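PDB 4OPC: digeranylgeranylglycerophospholipid reductase from Sulfolobus acidocaldarius, which reduces the geranylgeranyl chains of archaeal membrane phospholipids to saturated phytanyl chains, hydrogenating each double bond with the help of a bound FAD. Local coordinates for residues K31-D36 / A136-R141; E116-T121 / E145-Y150; S151-E156 / G323-S328; G283-G288 / Y310-A315. One frame throughout, in Å; residues are numbered along the deposited sequence.

Contact 1 of 4, residues K31-D36 / A136-R141. With FDA (dihydroflavine-adenine dinucleotide), chain B.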
loop_
_atom_site.group_PDB
_atom_site.type_symbol
_atom_site.label_atom_id
_atom_site.label_comp_id
_atom_site.label_asym_id
_atom_site.label_seq_id
_atom_site.Cartn_x
_atom_site.Cartn_y
_atom_site.Cartn_z
ATOM N N LYS A 31 -6.650 23.283 14.357
ATOM C CA LYS A 31 -7.781 22.575 14.952
ATOM C C LYS A 31 -8.119 21.407 14.034
ATOM O O LYS A 31 -8.626 21.599 12.927
ATOM C CB LYS A 31 -8.991 23.501 15.116
ATOM C CG LYS A 31 -10.115 22.888 15.938
ATOM C CD LYS A 31 -11.289 23.838 16.092
ATOM C CE LYS A 31 -12.421 23.169 16.852
ATOM N NZ LYS A 31 -11.985 22.711 18.205
ATOM N N ILE A 32 -7.801 20.199 14.487
ATOM C CA ILE A 32 -7.874 19.002 13.660
ATOM C C ILE A 32 -8.790 17.986 14.303
ATOM O O ILE A 32 -8.713 17.749 15.506
ATOM C CB ILE A 32 -6.482 18.365 13.500
ATOM C CG1 ILE A 32 -5.485 19.385 12.940
ATOM C CG2 ILE A 32 -6.542 17.116 12.607
ATOM C CD1 ILE A 32 -4.027 18.995 13.125
ATOM N N LEU A 33 -9.665 17.400 13.491
ATOM C CA LEU A 33 -10.509 16.298 13.925
ATOM C C LEU A 33 -10.207 15.074 13.081
ATOM O O LEU A 33 -10.194 15.157 11.850
ATOM C CB LEU A 33 -11.987 16.656 13.754
ATOM C CG LEU A 33 -12.989 15.544 14.087
ATOM C CD1 LEU A 33 -12.884 15.115 15.548
ATOM C CD2 LEU A 33 -14.409 15.980 13.757
ATOM N N LEU A 34 -9.975 13.945 13.738
ATOM C CA LEU A 34 -9.913 12.672 13.021
ATOM C C LEU A 34 -11.072 11.805 13.474
ATOM O O LEU A 34 -11.378 11.732 14.665
ATOM C CB LEU A 34 -8.576 11.965 13.269
ATOM C CG LEU A 34 -8.310 10.622 12.583
ATOM C CD1 LEU A 34 -6.817 10.465 12.332
ATOM C CD2 LEU A 34 -8.813 9.442 13.407
ATOM N N VAL A 35 -11.712 11.141 12.519
ATOM C CA VAL A 35 -12.794 10.217 12.828
ATOM C C VAL A 35 -12.474 8.830 12.282
ATOM O O VAL A 35 -11.771 8.690 11.271
ATOM C CB VAL A 35 -14.151 10.692 12.251
ATOM C CG1 VAL A 35 -14.531 12.063 12.836
ATOM C CG2 VAL A 35 -14.132 10.736 10.723
ATOM N N ASP A 36 -12.975 7.805 12.947
ATOM C CA ASP A 36 -12.909 6.458 12.412
ATOM C C ASP A 36 -14.174 5.712 12.802
ATOM O O ASP A 36 -14.651 5.831 13.937
ATOM C CB ASP A 36 -11.670 5.715 12.921
ATOM C CG ASP A 36 -11.338 4.504 12.074
ATOM O OD1 ASP A 36 -12.078 3.505 12.149
ATOM O OD2 ASP A 36 -10.339 4.563 11.319
ATOM N N ALA A 136 -17.744 17.469 5.949
ATOM C CA ALA A 136 -18.477 16.210 5.904
ATOM C C ALA A 136 -19.638 16.213 6.876
ATOM O O ALA A 136 -19.606 16.896 7.899
ATOM C CB ALA A 136 -17.563 15.069 6.239
ATOM N N VAL A 137 -20.671 15.444 6.552
ATOM C CA VAL A 137 -21.689 15.110 7.534
ATOM C C VAL A 137 -21.262 13.814 8.199
ATOM O O VAL A 137 -20.938 12.836 7.512
ATOM C CB VAL A 137 -23.065 14.951 6.895
ATOM C CG1 VAL A 137 -24.096 14.620 7.953
ATOM C CG2 VAL A 137 -23.458 16.239 6.177
ATOM N N LEU A 138 -21.213 13.837 9.530
ATOM C CA LEU A 138 -20.722 12.722 10.324
ATOM C C LEU A 138 -21.839 12.128 11.144
ATOM O O LEU A 138 -22.703 12.846 11.638
ATOM C CB LEU A 138 -19.654 13.202 11.303
ATOM C CG LEU A 138 -18.484 14.019 10.751
ATOM C CD1 LEU A 138 -17.596 14.408 11.916
ATOM C CD2 LEU A 138 -17.699 13.220 9.722
ATOM N N PHE A 139 -21.797 10.816 11.323
ATOM C CA PHE A 139 -22.668 10.173 12.290
ATOM C C PHE A 139 -21.818 9.547 13.388
ATOM O O PHE A 139 -21.075 8.588 13.148
ATOM C CB PHE A 139 -23.571 9.126 11.637
ATOM C CG PHE A 139 -24.583 8.557 12.576
ATOM C CD1 PHE A 139 -25.206 9.370 13.502
ATOM C CD2 PHE A 139 -24.891 7.215 12.554
ATOM C CE1 PHE A 139 -26.133 8.851 14.383
ATOM C CE2 PHE A 139 -25.812 6.695 13.431
ATOM C CZ PHE A 139 -26.429 7.514 14.345
ATOM N N ASN A 140 -21.909 10.132 14.578
ATOM C CA ASN A 140 -21.172 9.680 15.745
ATOM C C ASN A 140 -22.048 8.696 16.503
ATOM O O ASN A 140 -23.042 9.084 17.103
ATOM C CB ASN A 140 -20.833 10.896 16.614
ATOM C CG ASN A 140 -19.989 10.554 17.831
ATOM O OD1 ASN A 140 -20.058 9.457 18.378
ATOM N ND2 ASN A 140 -19.184 11.516 18.267
ATOM N N ARG A 141 -21.669 7.420 16.479
ATOM C CA ARG A 141 -22.455 6.370 17.121
ATOM C C ARG A 141 -22.164 6.184 18.612
ATOM O O ARG A 141 -22.813 5.384 19.279
ATOM C CB ARG A 141 -22.301 5.039 16.376
ATOM C CG ARG A 141 -23.135 4.955 15.118
ATOM C CD ARG A 141 -23.036 3.586 14.480
ATOM N NE ARG A 141 -24.014 3.425 13.409
ATOM C CZ ARG A 141 -23.840 3.861 12.166
ATOM N NH1 ARG A 141 -22.723 4.498 11.829
ATOM N NH2 ARG A 141 -24.786 3.664 11.256
HETATM P PA FDA B . -6.856 1.117 6.539
HETATM O O1A FDA B . -7.836 0.281 5.813
HETATM O O2A FDA B . -5.874 0.407 7.464
HETATM O O5B FDA B . -7.634 2.189 7.406
HETATM C C5B FDA B . -8.801 2.852 6.878
HETATM C C4B FDA B . -9.620 3.318 8.052
HETATM O O4B FDA B . -10.696 4.155 7.581
HETATM C C3B FDA B . -10.265 2.200 8.878
HETATM O O3B FDA B . -9.829 2.249 10.235
HETATM C C2B FDA B . -11.777 2.420 8.681
HETATM O O2B FDA B . -12.533 2.090 9.836
HETATM C C1B FDA B . -11.837 3.909 8.379
HETATM N N9A FDA B . -12.978 4.385 7.606
HETATM C C8A FDA B . -13.348 3.991 6.343
HETATM N N7A FDA B . -14.374 4.652 5.857
HETATM C C5A FDA B . -14.693 5.549 6.867
HETATM C C6A FDA B . -15.657 6.572 6.954
HETATM N N6A FDA B . -16.476 6.907 5.955
HETATM N N1A FDA B . -15.675 7.318 8.076
HETATM C C2A FDA B . -14.828 7.014 9.065
HETATM N N3A FDA B . -13.852 6.103 9.083
HETATM C C4A FDA B . -13.820 5.419 7.933
HETATM N N1 FDA B . 1.339 -3.746 4.091
HETATM C C2 FDA B . 2.571 -3.744 4.695
HETATM O O2 FDA B . 3.244 -2.721 4.770
HETATM N N3 FDA B . 3.001 -4.925 5.240
HETATM C C4 FDA B . 2.385 -6.157 5.154
HETATM O O4 FDA B . 2.820 -7.103 5.807
HETATM C C4X FDA B . 1.152 -6.116 4.468
HETATM N N5 FDA B . 0.427 -7.265 4.348
HETATM C C5X FDA B . -0.905 -7.212 3.993
HETATM C C6 FDA B . -1.718 -8.328 4.136
HETATM C C7 FDA B . -3.078 -8.276 3.873
HETATM C C7M FDA B . -3.935 -9.478 4.170
HETATM C C8 FDA B . -3.643 -7.080 3.404
HETATM C C8M FDA B . -5.133 -6.972 3.175
HETATM C C9 FDA B . -2.826 -5.959 3.238
HETATM C C9A FDA B . -1.472 -6.005 3.547
HETATM N N10 FDA B . -0.624 -4.880 3.432
HETATM C C10 FDA B . 0.631 -4.917 4.001
HETATM C "C1'" FDA B . -1.148 -3.557 3.009
HETATM C "C2'" FDA B . -1.444 -2.672 4.234
HETATM O "O2'" FDA B . -2.147 -3.415 5.234
HETATM C "C3'" FDA B . -2.301 -1.470 3.830
HETATM O "O3'" FDA B . -1.724 -0.884 2.671
HETATM C "C4'" FDA B . -2.403 -0.355 4.880
HETATM O "O4'" FDA B . -2.728 -0.874 6.169
HETATM C "C5'" FDA B . -3.415 0.691 4.471
HETATM O "O5'" FDA B . -3.566 1.667 5.522
HETATM P P FDA B . -4.698 2.777 5.408
HETATM O O1P FDA B . -4.580 3.619 6.611
HETATM O O2P FDA B . -4.673 3.464 4.050
HETATM O O3P FDA B . -6.075 1.962 5.412
#

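Contact 2 of 4, residues E116-T121 / E145-Y150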
loop_
_atom_site.group_PDB
_atom_site.type_symbol
_atom_site.label_atom_id
_atom_site.label_comp_id
_atom_site.label_asym_id
_atom_site.label_seq_id
_atom_site.Cartn_x
_atom_site.Cartn_y
_atom_site.Cartn_z
ATOM N N GLU A 116 -8.133 16.191 17.899
ATOM C CA GLU A 116 -9.355 15.614 18.437
ATOM C C GLU A 116 -9.693 14.337 17.675
ATOM O O GLU A 116 -9.549 14.293 16.453
ATOM C CB GLU A 116 -10.508 16.617 18.347
ATOM C CG GLU A 116 -11.761 16.154 19.060
ATOM C CD GLU A 116 -12.805 17.244 19.213
ATOM O OE1 GLU A 116 -12.632 18.335 18.629
ATOM O OE2 GLU A 116 -13.796 16.999 19.931
ATOM N N ILE A 117 -10.123 13.299 18.392
ATOM C CA ILE A 117 -10.452 12.014 17.778
ATOM C C ILE A 117 -11.826 11.525 18.218
ATOM O O ILE A 117 -12.095 11.426 19.416
ATOM C CB ILE A 117 -9.423 10.945 18.149
ATOM C CG1 ILE A 117 -8.025 11.395 17.717
ATOM C CG2 ILE A 117 -9.798 9.587 17.525
ATOM C CD1 ILE A 117 -6.932 10.383 17.976
ATOM N N TRP A 118 -12.688 11.230 17.248
ATOM C CA TRP A 118 -13.973 10.605 17.535
ATOM C C TRP A 118 -14.009 9.211 16.921
ATOM O O TRP A 118 -13.983 9.067 15.696
ATOM C CB TRP A 118 -15.136 11.427 16.971
ATOM C CG TRP A 118 -15.244 12.860 17.457
ATOM C CD1 TRP A 118 -14.559 13.450 18.484
ATOM C CD2 TRP A 118 -16.088 13.870 16.902
ATOM N NE1 TRP A 118 -14.923 14.772 18.589
ATOM C CE2 TRP A 118 -15.859 15.054 17.629
ATOM C CE3 TRP A 118 -17.007 13.889 15.849
ATOM C CZ2 TRP A 118 -16.526 16.245 17.344
ATOM C CZ3 TRP A 118 -17.665 15.075 15.563
ATOM C CH2 TRP A 118 -17.423 16.233 16.311
ATOM N N ASP A 119 -14.047 8.195 17.768
ATOM C CA ASP A 119 -14.210 6.823 17.304
ATOM C C ASP A 119 -15.690 6.503 17.114
ATOM O O ASP A 119 -16.577 7.301 17.478
ATOM C CB ASP A 119 -13.522 5.815 18.249
ATOM C CG ASP A 119 -14.269 5.618 19.569
ATOM O OD1 ASP A 119 -14.977 6.545 20.023
ATOM O OD2 ASP A 119 -14.130 4.543 20.182
ATOM N N LEU A 120 -15.955 5.324 16.555
ATOM C CA LEU A 120 -17.317 4.905 16.206
ATOM C C LEU A 120 -18.064 5.994 15.427
ATOM O O LEU A 120 -19.283 6.152 15.572
ATOM C CB LEU A 120 -18.109 4.458 17.442
ATOM C CG LEU A 120 -18.966 3.204 17.223
ATOM C CD1 LEU A 120 -18.103 1.949 16.985
ATOM C CD2 LEU A 120 -19.940 2.992 18.373
ATOM N N THR A 121 -17.325 6.737 14.609
ATOM C CA THR A 121 -17.881 7.870 13.889
ATOM C C THR A 121 -17.588 7.745 12.409
ATOM O O THR A 121 -16.437 7.606 12.009
ATOM C CB THR A 121 -17.324 9.197 14.435
ATOM O OG1 THR A 121 -17.722 9.336 15.803
ATOM C CG2 THR A 121 -17.881 10.390 13.655
ATOM N N GLU A 145 -25.300 11.126 17.447
ATOM C CA GLU A 145 -25.536 12.452 16.882
ATOM C C GLU A 145 -25.068 12.499 15.441
ATOM O O GLU A 145 -24.005 11.968 15.109
ATOM C CB GLU A 145 -24.697 13.508 17.598
ATOM C CG GLU A 145 -25.008 13.846 19.021
ATOM C CD GLU A 145 -24.033 14.898 19.524
ATOM O OE1 GLU A 145 -24.449 16.060 19.707
ATOM O OE2 GLU A 145 -22.839 14.566 19.701
ATOM N N GLU A 146 -25.832 13.187 14.602
ATOM C CA GLU A 146 -25.388 13.556 13.269
ATOM C C GLU A 146 -24.869 14.984 13.359
ATOM O O GLU A 146 -25.544 15.866 13.914
ATOM C CB GLU A 146 -26.560 13.451 12.295
ATOM C CG GLU A 146 -26.231 13.592 10.824
ATOM C CD GLU A 146 -27.431 13.258 9.952
ATOM O OE1 GLU A 146 -28.507 12.970 10.521
ATOM O OE2 GLU A 146 -27.305 13.279 8.709
ATOM N N LEU A 147 -23.665 15.199 12.841
ATOM C CA LEU A 147 -22.982 16.483 12.951
ATOM C C LEU A 147 -22.448 16.911 11.596
ATOM O O LEU A 147 -21.991 16.082 10.818
ATOM C CB LEU A 147 -21.792 16.353 13.908
ATOM C CG LEU A 147 -22.101 15.850 15.318
ATOM C CD1 LEU A 147 -21.157 14.723 15.697
ATOM C CD2 LEU A 147 -22.008 16.987 16.315
ATOM N N THR A 148 -22.476 18.208 11.329
ATOM C CA THR A 148 -21.818 18.754 10.160
ATOM C C THR A 148 -20.510 19.406 10.584
ATOM O O THR A 148 -20.496 20.308 11.433
ATOM C CB THR A 148 -22.716 19.783 9.477
ATOM O OG1 THR A 148 -23.749 19.097 8.759
ATOM C CG2 THR A 148 -21.920 20.634 8.516
ATOM N N VAL A 149 -19.413 18.939 10.005
ATOM C CA VAL A 149 -18.106 19.499 10.294
ATOM C C VAL A 149 -17.560 20.173 9.047
ATOM O O VAL A 149 -17.412 19.542 8.000
ATOM C CB VAL A 149 -17.132 18.415 10.797
ATOM C CG1 VAL A 149 -15.695 18.921 10.765
ATOM C CG2 VAL A 149 -17.538 17.958 12.195
ATOM N N TYR A 150 -17.270 21.460 9.157
ATOM C CA TYR A 150 -16.648 22.200 8.070
ATOM C C TYR A 150 -15.146 22.178 8.253
ATOM O O TYR A 150 -14.644 22.228 9.377
ATOM C CB TYR A 150 -17.158 23.640 8.038
ATOM C CG TYR A 150 -18.636 23.732 7.751
ATOM C CD1 TYR A 150 -19.132 23.465 6.483
ATOM C CD2 TYR A 150 -19.536 24.065 8.750
ATOM C CE1 TYR A 150 -20.486 23.547 6.216
ATOM C CE2 TYR A 150 -20.892 24.150 8.489
ATOM C CZ TYR A 150 -21.357 23.883 7.218
ATOM O OH TYR A 150 -22.702 23.962 6.942
#

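Contact 3 of 4, residues S151-E156 / G323-S328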
loop_
_atom_site.group_PDB
_atom_site.type_symbol
_atom_site.label_atom_id
_atom_site.label_comp_id
_atom_site.label_asym_id
_atom_site.label_seq_id
_atom_site.Cartn_x
_atom_site.Cartn_y
_atom_site.Cartn_z
ATOM N N SER A 151 -14.426 22.072 7.145
ATOM C CA SER A 151 -12.974 22.053 7.170
ATOM C C SER A 151 -12.426 22.745 5.938
ATOM O O SER A 151 -13.097 22.799 4.903
ATOM C CB SER A 151 -12.464 20.601 7.227
ATOM O OG SER A 151 -12.972 19.811 6.152
ATOM N N LYS A 152 -11.212 23.276 6.031
ATOM C CA LYS A 152 -10.532 23.773 4.835
ATOM C C LYS A 152 -10.037 22.630 3.948
ATOM O O LYS A 152 -10.015 22.752 2.723
ATOM C CB LYS A 152 -9.357 24.696 5.195
ATOM C CG LYS A 152 -9.731 25.927 5.978
ATOM C CD LYS A 152 -10.965 26.630 5.406
ATOM C CE LYS A 152 -10.698 27.303 4.080
ATOM N NZ LYS A 152 -11.914 28.015 3.582
ATOM N N VAL A 153 -9.591 21.540 4.570
ATOM C CA VAL A 153 -9.120 20.366 3.839
ATOM C C VAL A 153 -9.628 19.107 4.525
ATOM O O VAL A 153 -9.569 18.987 5.757
ATOM C CB VAL A 153 -7.568 20.292 3.773
ATOM C CG1 VAL A 153 -7.119 19.166 2.838
ATOM C CG2 VAL A 153 -6.967 21.604 3.315
ATOM N N VAL A 154 -10.144 18.185 3.730
ATOM C CA VAL A 154 -10.455 16.835 4.173
ATOM C C VAL A 154 -9.296 15.940 3.737
ATOM O O VAL A 154 -8.849 16.007 2.584
ATOM C CB VAL A 154 -11.759 16.316 3.543
ATOM C CG1 VAL A 154 -11.902 14.808 3.755
ATOM C CG2 VAL A 154 -12.972 17.022 4.134
ATOM N N VAL A 155 -8.791 15.130 4.661
ATOM C CA VAL A 155 -7.819 14.102 4.323
ATOM C C VAL A 155 -8.595 12.799 4.253
ATOM O O VAL A 155 -9.138 12.333 5.260
ATOM C CB VAL A 155 -6.699 14.016 5.381
ATOM C CG1 VAL A 155 -5.787 12.845 5.082
ATOM C CG2 VAL A 155 -5.908 15.317 5.417
ATOM N N GLU A 156 -8.710 12.245 3.048
ATOM C CA GLU A 156 -9.466 11.026 2.810
ATOM C C GLU A 156 -8.521 9.846 2.997
ATOM O O GLU A 156 -7.655 9.586 2.164
ATOM C CB GLU A 156 -10.040 11.040 1.386
ATOM C CG GLU A 156 -11.458 10.483 1.257
ATOM C CD GLU A 156 -11.526 8.967 1.102
ATOM O OE1 GLU A 156 -10.572 8.274 1.498
ATOM O OE2 GLU A 156 -12.564 8.459 0.626
ATOM N N GLY A 323 -3.231 30.318 1.924
ATOM C CA GLY A 323 -4.678 30.439 1.987
ATOM C C GLY A 323 -5.378 29.786 0.804
ATOM O O GLY A 323 -6.580 29.966 0.604
ATOM N N ASP A 324 -4.621 29.029 0.018
ATOM C CA ASP A 324 -5.114 28.435 -1.229
ATOM C C ASP A 324 -5.358 26.932 -1.051
ATOM O O ASP A 324 -4.410 26.151 -0.993
ATOM C CB ASP A 324 -4.092 28.685 -2.348
ATOM C CG ASP A 324 -4.587 28.252 -3.725
ATOM O OD1 ASP A 324 -5.679 27.665 -3.833
ATOM O OD2 ASP A 324 -3.867 28.495 -4.719
ATOM N N PHE A 325 -6.628 26.536 -0.964
ATOM C CA PHE A 325 -6.988 25.141 -0.740
ATOM C C PHE A 325 -7.552 24.500 -2.010
ATOM O O PHE A 325 -8.141 23.417 -1.977
ATOM C CB PHE A 325 -7.965 25.031 0.435
ATOM C CG PHE A 325 -7.430 25.615 1.709
ATOM C CD1 PHE A 325 -6.515 24.914 2.481
ATOM C CD2 PHE A 325 -7.819 26.881 2.121
ATOM C CE1 PHE A 325 -6.009 25.468 3.657
ATOM C CE2 PHE A 325 -7.324 27.434 3.292
ATOM C CZ PHE A 325 -6.415 26.725 4.056
ATOM N N SER A 326 -7.343 25.166 -3.138
ATOM C CA SER A 326 -7.677 24.585 -4.428
ATOM C C SER A 326 -6.758 23.423 -4.742
ATOM O O SER A 326 -5.759 23.177 -4.045
ATOM C CB SER A 326 -7.535 25.629 -5.536
ATOM O OG SER A 326 -6.164 25.962 -5.770
ATOM N N ALA A 327 -7.082 22.709 -5.812
ATOM C CA ALA A 327 -6.187 21.664 -6.300
ATOM C C ALA A 327 -4.758 22.185 -6.462
ATOM O O ALA A 327 -3.799 21.524 -6.050
ATOM C CB ALA A 327 -6.696 21.103 -7.605
ATOM N N SER A 328 -4.611 23.370 -7.047
ATOM C CA SER A 328 -3.285 23.947 -7.237
ATOM C C SER A 328 -2.626 24.253 -5.898
ATOM O O SER A 328 -1.414 24.048 -5.728
ATOM C CB SER A 328 -3.363 25.216 -8.083
ATOM O OG SER A 328 -3.945 24.942 -9.339
#

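Contact 4 of 4, residues G283-G288 / Y310-A315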
loop_
_atom_site.group_PDB
_atom_site.type_symbol
_atom_site.label_atom_id
_atom_site.label_comp_id
_atom_site.label_asym_id
_atom_site.label_seq_id
_atom_site.Cartn_x
_atom_site.Cartn_y
_atom_site.Cartn_z
ATOM N N GLY A 283 -10.025 21.359 -1.818
ATOM C CA GLY A 283 -10.453 21.048 -0.464
ATOM C C GLY A 283 -10.216 19.624 0.013
ATOM O O GLY A 283 -10.747 19.246 1.066
ATOM N N ILE A 284 -9.445 18.825 -0.733
ATOM C CA ILE A 284 -9.296 17.412 -0.367
ATOM C C ILE A 284 -7.961 16.827 -0.803
ATOM O O ILE A 284 -7.456 17.127 -1.896
ATOM C CB ILE A 284 -10.455 16.569 -0.937
ATOM C CG1 ILE A 284 -10.331 15.107 -0.510
ATOM C CG2 ILE A 284 -10.557 16.727 -2.466
ATOM C CD1 ILE A 284 -11.588 14.277 -0.785
ATOM N N ILE A 285 -7.394 16.002 0.068
ATOM C CA ILE A 285 -6.231 15.173 -0.255
ATOM C C ILE A 285 -6.589 13.733 0.082
ATOM O O ILE A 285 -7.280 13.482 1.080
ATOM C CB ILE A 285 -4.987 15.626 0.528
ATOM C CG1 ILE A 285 -4.434 16.921 -0.075
ATOM C CG2 ILE A 285 -3.912 14.513 0.580
ATOM C CD1 ILE A 285 -3.323 17.547 0.763
ATOM N N VAL A 286 -6.142 12.791 -0.751
ATOM C CA VAL A 286 -6.394 11.373 -0.555
ATOM C C VAL A 286 -5.082 10.655 -0.270
ATOM O O VAL A 286 -4.078 10.896 -0.945
ATOM C CB VAL A 286 -7.042 10.777 -1.819
ATOM C CG1 VAL A 286 -7.343 9.297 -1.624
ATOM C CG2 VAL A 286 -8.306 11.546 -2.166
ATOM N N ILE A 287 -5.084 9.779 0.735
ATOM C CA ILE A 287 -3.865 9.089 1.159
ATOM C C ILE A 287 -4.111 7.602 1.426
ATOM O O ILE A 287 -5.263 7.141 1.477
ATOM C CB ILE A 287 -3.217 9.755 2.399
ATOM C CG1 ILE A 287 -4.163 9.695 3.599
ATOM C CG2 ILE A 287 -2.818 11.197 2.104
ATOM C CD1 ILE A 287 -3.520 10.189 4.890
ATOM N N GLY A 288 -3.030 6.844 1.585
ATOM C CA GLY A 288 -3.135 5.431 1.901
ATOM C C GLY A 288 -3.789 4.593 0.814
ATOM O O GLY A 288 -3.767 4.953 -0.377
ATOM N N TYR A 310 2.752 11.905 5.592
ATOM C CA TYR A 310 3.801 12.912 5.639
ATOM C C TYR A 310 3.610 13.955 4.532
ATOM O O TYR A 310 3.658 15.156 4.791
ATOM C CB TYR A 310 5.174 12.227 5.558
ATOM C CG TYR A 310 6.346 13.125 5.215
ATOM C CD1 TYR A 310 7.072 13.753 6.208
ATOM C CD2 TYR A 310 6.738 13.311 3.891
ATOM C CE1 TYR A 310 8.149 14.570 5.895
ATOM C CE2 TYR A 310 7.807 14.120 3.568
ATOM C CZ TYR A 310 8.507 14.748 4.575
ATOM O OH TYR A 310 9.577 15.557 4.264
ATOM N N CYS A 311 3.385 13.499 3.305
ATOM C CA CYS A 311 3.237 14.435 2.192
ATOM C C CYS A 311 1.961 15.248 2.328
ATOM O O CYS A 311 1.931 16.426 1.976
ATOM C CB CYS A 311 3.233 13.692 0.855
ATOM S SG CYS A 311 4.867 13.034 0.372
ATOM N N ALA A 312 0.902 14.628 2.842
ATOM C CA ALA A 312 -0.335 15.361 3.059
ATOM C C ALA A 312 -0.147 16.475 4.072
ATOM O O ALA A 312 -0.608 17.599 3.864
ATOM C CB ALA A 312 -1.440 14.423 3.508
ATOM N N ALA A 313 0.526 16.163 5.172
ATOM C CA ALA A 313 0.769 17.168 6.198
ATOM C C ALA A 313 1.570 18.336 5.622
ATOM O O ALA A 313 1.261 19.510 5.884
ATOM C CB ALA A 313 1.488 16.556 7.373
ATOM N N LYS A 314 2.591 18.023 4.830
ATOM C CA LYS A 314 3.415 19.072 4.225
ATOM C C LYS A 314 2.597 19.985 3.311
ATOM O O LYS A 314 2.731 21.215 3.358
ATOM C CB LYS A 314 4.556 18.451 3.424
ATOM C CG LYS A 314 5.808 18.168 4.225
ATOM C CD LYS A 314 6.917 17.652 3.318
ATOM C CE LYS A 314 7.123 18.569 2.119
ATOM N NZ LYS A 314 8.335 18.199 1.333
ATOM N N ALA A 315 1.753 19.385 2.481
ATOM C CA ALA A 315 0.942 20.132 1.532
ATOM C C ALA A 315 -0.075 21.010 2.256
ATOM O O ALA A 315 -0.333 22.151 1.857
ATOM C CB ALA A 315 0.240 19.170 0.576
#

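Contact 1 of 4, residues K31-D36 / A136-R141
Beside the adenosine end of the FAD site, Leu33 and Val35 of strand 32-35 pack on Leu138 of strand 132-140, which belongs to a separate sheet. Leu138 supplies a single methyl: its CD1 meets Leu33 CD2 tip to tip at 4.0 Å and, more obliquely, Val35 CG1, also at 4.0 Å. Branched aliphatic residues suit this buried seam, where no hydrogen bond joins the two strands. Leu33 reaches across because its CG stands opposite the backbone N (chi1 176°). Next along the chain, Asp36 turns its carboxylate to the adenosine ribose of the reduced FAD. O2B of the cofactor donates to Asp36 OD1 at 2.7 Å, and O3B donates to Asp36 OD2 at 2.6 Å; Gly14 N also bonds OD2. An alanine in place of Asp36 would probably leave both ribose hydroxyls without their acceptors and the Gly14 amide without its carboxylate partner. An acidic residue at the C-terminal end of the second strand, gripping the ribose diol, is characteristic of FAD-binding Rossmann folds.

Contact 2 of 4, residues E116-T121 / E145-Y150
Trp118 and Leu147 make the tight part of this contact: Trp118 CZ3, on the six-membered ring of the indole, lies 3.5 Å from Leu147 CD1, with the two side chains crossing. Leu147 CG is opposite its carbonyl carbon (chi1 -56°), which sends the branch over to the indole. Val149 is a looser neighbour, its CG2 standing 4.4 Å from Trp118 CZ3. A large aromatic suits the place because it can reach from one strand to the other, the two sharing no hydrogen bond. The looser side holds the N-H end of the indole; Trp118 and Glu116 are both partly exposed. There Trp118 NE1 donates to Glu116 OE2 at 2.8 Å, in one of the two conformers of Glu116; the oxygen lies in the ring plane, but the N-H comes from above the carboxylate plane. Leu33, Leu138 and Leu5 also touch the indole, which reaches from strand 116-118, at the edge of the Rossmann sheet beside 32-35, to the smaller sheet, where 145-150 lies between 3-6 and 132-140.

Contact 3 of 4, residues S151-E156 / G323-S328
Lys152 lays its aliphatic chain over one face of the Phe325 ring. Its CB sits almost above the centre, 3.7 Å from the centroid and 8° off the normal, a CH-pi contact. CG follows, 3.9 Å from Phe325 CE2, and CD stands back, 4.3 Å from it; bends at chi2 (-45°) and chi3 (-70°) bring CE down to 3.5 Å from that same CE2, and NZ runs on past the ring, no nearer than 4.5 Å (Phe325 CD2). Lysine suits this exposed place because its methylenes can lie on an aromatic. Val153 CG2, in one of two conformers, nears Phe325 CD1 on the inner side, and Phe320 meets the ring edge-to-face. A serine in place of Phe325 would probably leave the lysine chain without a surface and open a gap beside Val153. Flanking Phe325 in the chain, Asp324 OD1 accepts from Ser326 OG and, in an Asx turn, from Ser326 N at 3.1 Å. Ser326 OG in turn accepts from Gly329 N, as N-cap of the short, weakly bonded helix that follows.

Contact 4 of 4, residues G283-G288 / Y310-A315
Residues 284-287 and the helical turns 310-315 run in nearly opposite directions, approaching to 6.8 Å between the CA atoms of Ile285 and Ala312. Such a close approach suits alanine, whose lone methyl lets the helix settle near the strand. Ala312 CB is touched by two isoleucines: Ile285 CG2 and Ile287 CG2, each 3.8 Å away. Further along the helix Ala315 CB receives the other branch of Ile285, with CD1 at 3.9 Å. Ile285 divides its two branches between successive turns because CG2 is opposite the backbone N, while CG1 lies beside that nitrogen (chi1 -75°). Isoleucine, branched at CB, thus fills two places from one strand position. Met333 of helix 332-357 closes over Ile285, Ile287 and Ala315, while Ala17 and Ala21 of helix 16-25 touch Ile287. After Ile287 the chain enters the cofactor pocket through Gly288, which touches the reduced FAD, and Asp289, which bonds to it. A strand, a Gly-Asp pair at its end and an antiparallel covering helix are characteristic of the Rossmann-type FAD domain.

Overall arrangement
All four contacts reach the six-stranded sheet of the FAD domain. Contacts 1 and 2, with centres about 3 Å apart, alternate along the chain and join neighbouring strands 32-35 and 116-118 to adjacent strands 132-140 and 145-150 of the smaller sheet. Strand 145-150 is followed directly by contact 3, about 19 Å from contact 2 between centres, where strand 153-156 packs on the loop following helix 302-322. Contact 4 is nested in the loop that contact 3 closes, about 9 Å away between centres, on neighbouring strand 284-286. Thus the smaller sheet packs at one end and helix 302-322 farther along, with a segment of contacts 1, 2 and 4 also touching the cofactor.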